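Local coordinates for protein glycoside hydrolase, family 11\:clostridium cellulosome enzyme, dockerin type i\:polysaccharide (Clostridium thermocellum, PDB 2C71) that probably removes acetyl groups from acetylated xylan as a metal-dependent family 4 carbohydrate esterase, here with a magnesium ion bound, at residues Asp128-Pro131 and Ser132-Ala135. Residues are numbered along the deposited sequence; the frame is centred on the assembly and turned at random.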
loop_
_atom_site.group_PDB
_atom_site.type_symbol
_atom_site.label_atom_id
_atom_site.label_comp_id
_atom_site.label_asym_id
_atom_site.label_seq_id
_atom_site.Cartn_x
_atom_site.Cartn_y
_atom_site.Cartn_z
ATOM N N ASP A 128 -4.934 -10.367 -7.059
ATOM C CA ASP A 128 -5.873 -9.356 -7.533
ATOM C C ASP A 128 -5.343 -8.530 -8.673
ATOM O O ASP A 128 -5.977 -7.546 -9.065
ATOM C CB ASP A 128 -6.396 -8.483 -6.385
ATOM C CG ASP A 128 -5.498 -7.325 -6.029
ATOM O OD1 ASP A 128 -4.271 -7.542 -6.004
ATOM O OD2 ASP A 128 -6.047 -6.216 -5.760
ATOM N N TRP A 129 -4.233 -8.962 -9.258
ATOM C CA TRP A 129 -3.715 -8.459 -10.538
ATOM C C TRP A 129 -4.135 -9.344 -11.709
ATOM O O TRP A 129 -3.710 -9.098 -12.843
ATOM C CB TRP A 129 -2.205 -8.294 -10.480
ATOM C CG TRP A 129 -1.494 -9.608 -10.293
ATOM C CD1 TRP A 129 -0.995 -10.411 -11.260
ATOM C CD2 TRP A 129 -1.232 -10.262 -9.048
ATOM N NE1 TRP A 129 -0.449 -11.548 -10.688
ATOM C CE2 TRP A 129 -0.571 -11.464 -9.331
ATOM C CE3 TRP A 129 -1.429 -9.899 -7.700
ATOM C CZ2 TRP A 129 -0.151 -12.352 -8.308
ATOM C CZ3 TRP A 129 -1.002 -10.770 -6.703
ATOM C CH2 TRP A 129 -0.406 -11.961 -7.022
ATOM N N ILE A 130 -4.911 -10.386 -11.433
ATOM C CA ILE A 130 -5.322 -11.375 -12.437
ATOM C C ILE A 130 -6.802 -11.129 -12.732
ATOM O O ILE A 130 -7.661 -11.427 -11.874
ATOM C CB ILE A 130 -5.066 -12.803 -11.905
ATOM C CG1 ILE A 130 -3.577 -12.945 -11.547
ATOM C CG2 ILE A 130 -5.532 -13.822 -12.942
ATOM C CD1 ILE A 130 -3.205 -14.331 -10.955
ATOM N N PRO A 131 -7.141 -10.428 -13.832
ATOM C CA PRO A 131 -8.545 -10.033 -14.066
ATOM C C PRO A 131 -9.573 -11.131 -14.121
ATOM O O PRO A 131 -10.762 -10.862 -13.961
ATOM C CB PRO A 131 -8.512 -9.260 -15.401
ATOM C CG PRO A 131 -7.193 -8.682 -15.455
ATOM C CD PRO A 131 -6.247 -9.775 -14.812
ATOM N N SER A 132 -9.181 -12.364 -14.390
ATOM C CA SER A 132 -10.153 -13.436 -14.380
ATOM C C SER A 132 -10.608 -13.808 -12.968
ATOM O O SER A 132 -11.622 -14.519 -12.840
ATOM C CB SER A 132 -9.567 -14.671 -15.075
ATOM O OG SER A 132 -8.441 -15.133 -14.352
ATOM N N THR A 133 -9.936 -13.362 -11.907
ATOM C CA THR A 133 -10.316 -13.759 -10.550
ATOM C C THR A 133 -11.411 -12.797 -10.057
ATOM O O THR A 133 -11.360 -11.586 -10.281
ATOM C CB THR A 133 -9.156 -13.833 -9.584
ATOM O OG1 THR A 133 -8.613 -12.526 -9.284
ATOM C CG2 THR A 133 -8.038 -14.741 -10.076
ATOM N N THR A 134 -12.391 -13.351 -9.368
ATOM C CA THR A 134 -13.586 -12.609 -8.967
ATOM C C THR A 134 -13.400 -11.908 -7.629
ATOM O O THR A 134 -12.460 -12.163 -6.868
ATOM C CB THR A 134 -14.766 -13.579 -8.870
ATOM O OG1 THR A 134 -14.488 -14.466 -7.778
ATOM C CG2 THR A 134 -15.019 -14.315 -10.179
ATOM N N ALA A 135 -14.349 -11.036 -7.298
ATOM C CA ALA A 135 -14.388 -10.403 -5.972
ATOM C C ALA A 135 -14.345 -11.454 -4.884
ATOM O O ALA A 135 -13.630 -11.321 -3.895
ATOM C CB ALA A 135 -15.598 -9.524 -5.815
HETATM O O HOH W 1 -12.544 -10.200 -12.311
#
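Ile130 and Thr133 meet at the carbonyl of Ile130, where the backbone N of Thr133 donates a hydrogen bond to Ile130 O (3.0 Å, N-H...O 167°). Thr133 OG1 lies 3.0 Å from the same Ile130 O; whether it gives its proton there is unsettled, because Asn127 O is also hydrogen-bonded to this hydroxyl. With OG1 set between the backbone N and carbonyl carbon of its own residue (chi1 69°), the methyl CG2 of Thr133 swings beside the N and rests 3.9 Å from CG2 of Ile130. That isoleucine methyl also touches the hydroxyl oxygen of Ser132, at 3.5 Å between CG2 and OG.

The backbone bond closes a type I beta turn from Ile130 to Thr133, with Pro131 and Ser132 at its corners. It sits on the surface of the NodB-homology domain, in the loop leading from strand 119-120 to helix 135-145. A water bridges the carbonyls of Pro131 and Thr133, donating to Thr133 O at 2.7 Å; its distance to Pro131 O is short and, with Pro131 in two conformers, uncertain.

Further out, Arg138 of the helix binds Ile130 O through NH2 and Thr133 OG1 through NE, tying the turn to the helix. Thr134 is that helix's N-cap, and its own N bonds to Gln137 OE1. At the other end of the segment, the carboxylate of buried Asp128 is held by His155 ND1 and Thr164 OG1.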